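Local coordinates for GDSL-like Lipase (Parabacteroides distasonis, PDB 3P94), which is a serine hydrolase of the GDSL-like lipase family that probably cleaves ester bonds in lipids, perhaps those of lysophospholipids, at residues V64-Q68 against D69-L73; Q142-K145 against W146-E149; N170-A174 against N175-D179. All blocks are in the same frame, centred on the assembly; numbering follows the deposited sequence. Where two conformers were deposited one is given.

Interaction 1. Residues V64-Q68 against D69-L73; sequences VRFRQ and DVINL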
loop_
_atom_site.group_PDB
_atom_site.type_symbol
_atom_site.label_atom_id
_atom_site.label_comp_id
_atom_site.label_asym_id
_atom_site.label_seq_id
_atom_site.Cartn_x
_atom_site.Cartn_y
_atom_site.Cartn_z
ATOM N N VAL A 64 4.014 8.585 -9.450
ATOM C CA VAL A 64 5.178 8.947 -10.269
ATOM C C VAL A 64 6.167 7.741 -10.380
ATOM O O VAL A 64 6.673 7.462 -11.464
ATOM C CB VAL A 64 5.855 10.234 -9.730
ATOM C CG1 VAL A 64 7.229 10.469 -10.365
ATOM C CG2 VAL A 64 4.951 11.442 -9.968
ATOM N N ARG A 65 6.390 7.017 -9.283
ATOM C CA ARG A 65 7.278 5.843 -9.209
ATOM C C ARG A 65 6.669 4.586 -9.885
ATOM O O ARG A 65 7.397 3.641 -10.205
ATOM C CB ARG A 65 7.539 5.553 -7.717
ATOM C CG ARG A 65 8.586 4.513 -7.450
ATOM C CD ARG A 65 9.074 4.555 -6.034
ATOM N NE ARG A 65 8.046 4.327 -5.002
ATOM C CZ ARG A 65 7.698 3.136 -4.521
ATOM N NH1 ARG A 65 8.177 2.025 -5.065
ATOM N NH2 ARG A 65 6.854 3.046 -3.505
ATOM N N PHE A 66 5.331 4.574 -10.074
ATOM C CA PHE A 66 4.534 3.465 -10.604
ATOM C C PHE A 66 5.077 2.859 -11.893
ATOM O O PHE A 66 5.066 1.638 -12.032
ATOM C CB PHE A 66 3.074 3.906 -10.829
ATOM C CG PHE A 66 2.067 2.785 -10.746
ATOM C CD1 PHE A 66 1.688 2.257 -9.512
ATOM C CD2 PHE A 66 1.479 2.273 -11.894
ATOM C CE1 PHE A 66 0.758 1.218 -9.431
ATOM C CE2 PHE A 66 0.544 1.236 -11.811
ATOM C CZ PHE A 66 0.189 0.720 -10.581
ATOM N N ARG A 67 5.525 3.694 -12.842
ATOM C CA ARG A 67 6.037 3.204 -14.125
ATOM C C ARG A 67 7.312 2.322 -13.941
ATOM O O ARG A 67 7.372 1.240 -14.510
ATOM C CB ARG A 67 6.292 4.377 -15.081
ATOM C CG ARG A 67 6.863 3.980 -16.441
ATOM C CD ARG A 67 6.518 4.995 -17.527
ATOM N NE ARG A 67 5.073 5.210 -17.620
ATOM C CZ ARG A 67 4.227 4.409 -18.262
ATOM N NH1 ARG A 67 4.677 3.360 -18.938
ATOM N NH2 ARG A 67 2.922 4.660 -18.240
ATOM N N GLN A 68 8.293 2.773 -13.137
ATOM C CA GLN A 68 9.552 2.049 -12.916
ATOM C C GLN A 68 9.376 0.814 -12.029
ATOM O O GLN A 68 9.912 -0.247 -12.336
ATOM C CB GLN A 68 10.605 2.988 -12.287
ATOM C CG GLN A 68 11.961 2.299 -12.009
ATOM C CD GLN A 68 12.912 3.105 -11.170
ATOM O OE1 GLN A 68 13.727 3.867 -11.697
ATOM N NE2 GLN A 68 12.864 2.907 -9.852
ATOM N N ASP A 69 8.665 0.966 -10.919
ATOM C CA ASP A 69 8.539 -0.096 -9.940
ATOM C C ASP A 69 7.356 -1.033 -10.115
ATOM O O ASP A 69 7.291 -2.023 -9.392
ATOM C CB ASP A 69 8.567 0.528 -8.539
ATOM C CG ASP A 69 9.966 1.017 -8.131
ATOM O OD1 ASP A 69 10.933 0.770 -8.890
ATOM O OD2 ASP A 69 10.092 1.622 -7.048
ATOM N N VAL A 70 6.446 -0.770 -11.082
ATOM C CA VAL A 70 5.298 -1.646 -11.320
ATOM C C VAL A 70 5.189 -1.968 -12.815
ATOM O O VAL A 70 5.406 -3.110 -13.188
ATOM C CB VAL A 70 3.929 -1.113 -10.764
ATOM C CG1 VAL A 70 2.789 -2.080 -11.081
ATOM C CG2 VAL A 70 3.992 -0.850 -9.268
ATOM N N ILE A 71 4.836 -0.974 -13.654
ATOM C CA ILE A 71 4.605 -1.159 -15.104
ATOM C C ILE A 71 5.800 -1.844 -15.795
ATOM O O ILE A 71 5.603 -2.845 -16.494
ATOM C CB ILE A 71 4.247 0.175 -15.817
ATOM C CG1 ILE A 71 2.942 0.802 -15.216
ATOM C CG2 ILE A 71 4.143 -0.037 -17.347
ATOM C CD1 ILE A 71 2.608 2.209 -15.598
ATOM N N ASN A 72 7.027 -1.323 -15.593
ATOM C CA ASN A 72 8.221 -1.865 -16.249
ATOM C C ASN A 72 8.590 -3.286 -15.787
ATOM O O ASN A 72 9.342 -3.962 -16.500
ATOM C CB ASN A 72 9.397 -0.919 -16.099
ATOM C CG ASN A 72 9.236 0.366 -16.904
ATOM O OD1 ASN A 72 8.344 0.507 -17.751
ATOM N ND2 ASN A 72 10.089 1.349 -16.642
ATOM N N LEU A 73 8.015 -3.762 -14.662
ATOM C CA LEU A 73 8.270 -5.126 -14.185
ATOM C C LEU A 73 7.265 -6.121 -14.789
ATOM O O LEU A 73 7.405 -7.322 -14.587
ATOM C CB LEU A 73 8.261 -5.196 -12.642
ATOM C CG LEU A 73 9.335 -4.360 -11.908
ATOM C CD1 LEU A 73 9.276 -4.607 -10.428
ATOM C CD2 LEU A 73 10.754 -4.659 -12.408
HETATM O O HOH W 1 7.565 2.438 -19.589
#
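V70 sits squarely over one face of the F66 ring, its CB 4.0 Å from the ring centroid, a CH-pi contact one turn along helix 59-71. F66 holds its CG anti to the backbone N (chi1 -153°), which leads the ring along the helix to V70. I71 comes at the ring's edge instead, CD1 lying 3.9 Å from F66 CD2. One branched side chain thus covers a face of the ring and another its edge in the tightly packed part of the contact. The backbone widens here into a pi-type turn, I71 N reaching F66 O at 3.1 Å.

The opposite character appears at R67 and N72, both exposed, where a water bridges R67 NH1 and N72 OD1.

Three side chains grip the buried D69 carboxylate: R65 NH1 lies 2.8 Å from D69 OD2, a salt bridge on the oxygen's anti lone pair, while OD1 takes N16 ND2 and, from above the carboxylate plane, Q68 NE2, whose stronger partner is F9 O. An alanine at D69 would probably leave the buried R65 guanidinium without its countercharge. Burying this arginine is paid for in part by a carboxylate, probably ionised, and in part by Q57 OE1 and R52 O, bonded to R65 NE and NH1.

Interaction 2. Residues Q142-K145 against W146-E149; sequences QLNK and WIKE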
loop_
_atom_site.group_PDB
_atom_site.type_symbol
_atom_site.label_atom_id
_atom_site.label_comp_id
_atom_site.label_asym_id
_atom_site.label_seq_id
_atom_site.Cartn_x
_atom_site.Cartn_y
_atom_site.Cartn_z
ATOM N N GLN A 142 -13.263 6.927 5.628
ATOM C CA GLN A 142 -13.838 7.591 4.450
ATOM C C GLN A 142 -13.102 7.173 3.166
ATOM O O GLN A 142 -13.750 6.807 2.177
ATOM C CB GLN A 142 -13.841 9.126 4.597
ATOM C CG GLN A 142 -14.399 9.870 3.362
ATOM C CD GLN A 142 -15.848 9.545 3.089
ATOM O OE1 GLN A 142 -16.744 10.131 3.673
ATOM N NE2 GLN A 142 -16.115 8.588 2.212
ATOM N N LEU A 143 -11.763 7.211 3.195
ATOM C CA LEU A 143 -10.939 6.815 2.051
ATOM C C LEU A 143 -11.217 5.360 1.677
ATOM O O LEU A 143 -11.377 5.082 0.492
ATOM C CB LEU A 143 -9.439 7.035 2.340
ATOM C CG LEU A 143 -8.435 6.673 1.209
ATOM C CD1 LEU A 143 -8.777 7.374 -0.139
ATOM C CD2 LEU A 143 -7.032 7.048 1.616
ATOM N N ASN A 144 -11.315 4.451 2.677
ATOM C CA ASN A 144 -11.585 3.028 2.438
ATOM C C ASN A 144 -12.949 2.800 1.805
ATOM O O ASN A 144 -13.081 1.891 0.995
ATOM C CB ASN A 144 -11.457 2.216 3.720
ATOM C CG ASN A 144 -10.027 1.966 4.129
ATOM O OD1 ASN A 144 -9.096 2.175 3.344
ATOM N ND2 ASN A 144 -9.820 1.489 5.356
ATOM N N LYS A 145 -13.949 3.645 2.145
ATOM C CA LYS A 145 -15.290 3.567 1.578
ATOM C C LYS A 145 -15.216 3.821 0.076
ATOM O O LYS A 145 -15.825 3.084 -0.701
ATOM C CB LYS A 145 -16.226 4.577 2.271
ATOM C CG LYS A 145 -17.687 4.256 2.108
ATOM C CD LYS A 145 -18.565 5.406 2.571
ATOM C CE LYS A 145 -20.007 5.174 2.174
ATOM N NZ LYS A 145 -20.831 6.396 2.357
ATOM N N TRP A 146 -14.440 4.849 -0.323
ATOM C CA TRP A 146 -14.229 5.223 -1.727
ATOM C C TRP A 146 -13.455 4.146 -2.482
ATOM O O TRP A 146 -13.850 3.796 -3.600
ATOM C CB TRP A 146 -13.498 6.563 -1.830
ATOM C CG TRP A 146 -14.312 7.741 -1.383
ATOM C CD1 TRP A 146 -15.676 7.853 -1.374
ATOM C CD2 TRP A 146 -13.803 8.989 -0.900
ATOM N NE1 TRP A 146 -16.045 9.095 -0.929
ATOM C CE2 TRP A 146 -14.912 9.813 -0.621
ATOM C CE3 TRP A 146 -12.512 9.491 -0.680
ATOM C CZ2 TRP A 146 -14.769 11.116 -0.136
ATOM C CZ3 TRP A 146 -12.372 10.782 -0.204
ATOM C CH2 TRP A 146 -13.490 11.587 0.038
ATOM N N ILE A 147 -12.367 3.622 -1.872
ATOM C CA ILE A 147 -11.544 2.561 -2.471
ATOM C C ILE A 147 -12.408 1.321 -2.728
ATOM O O ILE A 147 -12.383 0.789 -3.841
ATOM C CB ILE A 147 -10.314 2.207 -1.594
ATOM C CG1 ILE A 147 -9.341 3.402 -1.459
ATOM C CG2 ILE A 147 -9.574 0.959 -2.153
ATOM C CD1 ILE A 147 -8.249 3.196 -0.319
ATOM N N LYS A 148 -13.160 0.868 -1.700
ATOM C CA LYS A 148 -14.023 -0.316 -1.803
ATOM C C LYS A 148 -15.099 -0.153 -2.886
ATOM O O LYS A 148 -15.317 -1.085 -3.664
ATOM C CB LYS A 148 -14.676 -0.648 -0.455
ATOM C CG LYS A 148 -15.298 -2.052 -0.456
ATOM C CD LYS A 148 -16.077 -2.351 0.820
ATOM C CE LYS A 148 -16.509 -3.801 0.869
ATOM N NZ LYS A 148 -17.393 -4.172 -0.280
ATOM N N GLU A 149 -15.772 1.011 -2.928
ATOM C CA GLU A 149 -16.814 1.301 -3.916
ATOM C C GLU A 149 -16.226 1.306 -5.338
ATOM O O GLU A 149 -16.836 0.733 -6.246
ATOM C CB GLU A 149 -17.496 2.630 -3.592
ATOM C CG GLU A 149 -18.681 2.475 -2.650
ATOM C CD GLU A 149 -19.058 3.678 -1.803
ATOM O OE1 GLU A 149 -18.736 4.823 -2.195
ATOM O OE2 GLU A 149 -19.693 3.469 -0.744
HETATM O O HOH W 2 -17.878 1.316 0.368
#
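Q142 lays its side chain over one face of the W146 indole, one turn on along helix 137-153, the helix of the beta-alpha-beta crossover from strand 116-120 to strand 157-159. CG stands 3.9 Å from the centroid of the six-membered ring, a CH-pi contact, and NE2 is 3.1 Å above the indole plane. The amide and ring planes are only 23° apart, so the amide lies nearly flat over the indole, NE2 offset toward its rim. The chain can fold back this way because Q142 bends at chi2 (63°). Glutamine suits this partly exposed place, its flexible methylene chain laying a flat amide on the ring. A tetraethylene glycol molecule, probably from the crystallisation liquor, lies about 3 Å from the W146 side chain.

On the buried side, L143 CG packs 3.8 Å from I147 CD1; L143 also touches V99 of helix 96-112, and I147 touches Y158 of strand 157-159. N144 lies beside I147, pointing the same way, its OD1 accepting a bond from V122 N.

Regular i to i+4 bonds position all these groups, I147 N reaching L143 O at 2.9 Å. On the exposed side K145 crosses E149 obliquely, CE 3.4 Å from E149 OE2, while NZ stays beyond salt-bridge distance, and a water donates to E149 OE2 and, at 2.9 Å, to K145 O.

Interaction 3. Residues N170-A174 against N175-D179; sequences NGLPA and NLSKD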
loop_
_atom_site.group_PDB
_atom_site.type_symbol
_atom_site.label_atom_id
_atom_site.label_comp_id
_atom_site.label_asym_id
_atom_site.label_seq_id
_atom_site.Cartn_x
_atom_site.Cartn_y
_atom_site.Cartn_z
ATOM N N ASN A 170 -11.260 2.543 16.270
ATOM C CA ASN A 170 -10.839 2.462 14.852
ATOM C C ASN A 170 -9.339 2.739 14.670
ATOM O O ASN A 170 -8.909 3.311 13.664
ATOM C CB ASN A 170 -11.688 3.367 13.953
ATOM C CG ASN A 170 -13.106 2.889 13.889
ATOM O OD1 ASN A 170 -13.373 1.722 13.600
ATOM N ND2 ASN A 170 -14.042 3.769 14.175
ATOM N N GLY A 171 -8.567 2.288 15.647
ATOM C CA GLY A 171 -7.115 2.350 15.635
ATOM C C GLY A 171 -6.569 0.942 15.674
ATOM O O GLY A 171 -7.341 -0.026 15.578
ATOM N N LEU A 172 -5.245 0.808 15.804
ATOM C CA LEU A 172 -4.607 -0.503 15.927
ATOM C C LEU A 172 -4.323 -0.808 17.402
ATOM O O LEU A 172 -3.771 0.041 18.091
ATOM C CB LEU A 172 -3.298 -0.586 15.115
ATOM C CG LEU A 172 -3.417 -0.846 13.626
ATOM C CD1 LEU A 172 -2.105 -0.601 12.935
ATOM C CD2 LEU A 172 -3.876 -2.269 13.343
ATOM N N PRO A 173 -4.668 -2.000 17.917
ATOM C CA PRO A 173 -4.338 -2.295 19.324
ATOM C C PRO A 173 -2.835 -2.544 19.495
ATOM O O PRO A 173 -2.155 -2.862 18.516
ATOM C CB PRO A 173 -5.179 -3.534 19.642
ATOM C CG PRO A 173 -5.446 -4.176 18.325
ATOM C CD PRO A 173 -5.342 -3.138 17.252
ATOM N N ALA A 174 -2.326 -2.384 20.728
ATOM C CA ALA A 174 -0.908 -2.518 21.094
ATOM C C ALA A 174 -0.264 -3.837 20.639
ATOM O O ALA A 174 0.896 -3.818 20.241
ATOM C CB ALA A 174 -0.741 -2.374 22.593
ATOM N N ASN A 175 -1.007 -4.965 20.658
ATOM C CA ASN A 175 -0.464 -6.263 20.229
ATOM C C ASN A 175 -0.235 -6.314 18.717
ATOM O O ASN A 175 0.628 -7.069 18.265
ATOM C CB ASN A 175 -1.369 -7.419 20.663
ATOM C CG ASN A 175 -2.740 -7.418 20.038
ATOM O OD1 ASN A 175 -3.502 -6.468 20.176
ATOM N ND2 ASN A 175 -3.108 -8.516 19.390
ATOM N N LEU A 176 -0.962 -5.487 17.942
ATOM C CA LEU A 176 -0.810 -5.463 16.485
ATOM C C LEU A 176 0.101 -4.348 15.996
ATOM O O LEU A 176 0.475 -4.369 14.824
ATOM C CB LEU A 176 -2.184 -5.340 15.788
ATOM C CG LEU A 176 -3.189 -6.497 16.016
ATOM C CD1 LEU A 176 -4.334 -6.418 15.008
ATOM C CD2 LEU A 176 -2.511 -7.867 15.903
ATOM N N SER A 177 0.475 -3.393 16.869
ATOM C CA SER A 177 1.286 -2.244 16.458
ATOM C C SER A 177 1.970 -1.567 17.633
ATOM O O SER A 177 1.342 -1.367 18.670
ATOM C CB SER A 177 0.396 -1.226 15.745
ATOM O OG SER A 177 1.116 -0.129 15.207
ATOM N N LYS A 178 3.248 -1.176 17.462
ATOM C CA LYS A 178 3.985 -0.471 18.519
ATOM C C LYS A 178 3.642 1.029 18.546
ATOM O O LYS A 178 3.572 1.604 19.634
ATOM C CB LYS A 178 5.497 -0.663 18.380
ATOM C CG LYS A 178 6.001 -1.975 18.984
ATOM C CD LYS A 178 7.423 -1.851 19.533
ATOM C CE LYS A 178 7.465 -1.280 20.936
ATOM N NZ LYS A 178 8.451 -0.177 21.041
ATOM N N ASP A 179 3.410 1.655 17.366
ATOM C CA ASP A 179 3.086 3.079 17.299
ATOM C C ASP A 179 1.590 3.333 16.994
ATOM O O ASP A 179 1.186 4.496 16.838
ATOM C CB ASP A 179 3.976 3.794 16.246
ATOM C CG ASP A 179 3.794 3.330 14.806
ATOM O OD1 ASP A 179 3.157 2.269 14.591
ATOM O OD2 ASP A 179 4.312 4.007 13.899
#
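L176 turns its CG away from its own carbonyl carbon, chi1 -62°, and this sets the leucine branch against the ring of P173, whose CG lies 4.0 Å from L176 CG. N175 takes a different staggered position: with chi1 at 64° its CG stands between the backbone N and the carbonyl carbon, and OD1 swings back to within 3.4 Å of P173 CB. The proline ring therefore has the leucine and the asparagine oxygen as neighbours, the two side chains each crossing it obliquely. The other end of the asparagine amide is engaged outside the turn, ND2 bonding E186 OE2 at the start of helix 185-202.

Before the proline, L172 directs its CB toward the returning chain and meets S177, CB to CB at 3.8 Å, while L172 CD1 lies equally near the serine CB. A leucine suits this buried place, and the serine is small enough to fit beside it, its OG bonded to H182 O.

These side chains decorate a type I beta turn, P173 to L176, in the loop between helix 161-165 and helix 185-202. This part of the SGNH hydrolase carries D179 and H182, bonded to each other through OD2 and ND1 and probably the acid and base of a Ser-His-Asp triad with S31. The turn is closed at P173 O, which accepts L176 N at 2.9 Å, the donor standing above the carbonyl plane and 49° out of it. S177 N adds weak bonds to both P173 O and A174 O. Proline fits the opening position, since its fixed phi suits the extended backbone there and its carbonyl, which accepts the turn's bonds, remains available.

In the fold
Interactions 1 and 2 each lie within a single helix and interaction 3 in a loop, and none of them touch. Interaction 1 is the most buried: its helix 59-71 packs on strand 23-29 and helix 96-112, and it alone contains a salt bridge between its segments. Interaction 2, about 24 Å away between centres, meets the same helix 96-112 through other residues and is half open, relying on aliphatic and face contacts with a lysine-glutamate pair too far apart to bond. Interaction 3, also partly buried, lies across the chain's centre from interaction 1, and uses a loop turn in place of helical bonds, with S177 and D179 bonded to H182 and N175 to E186.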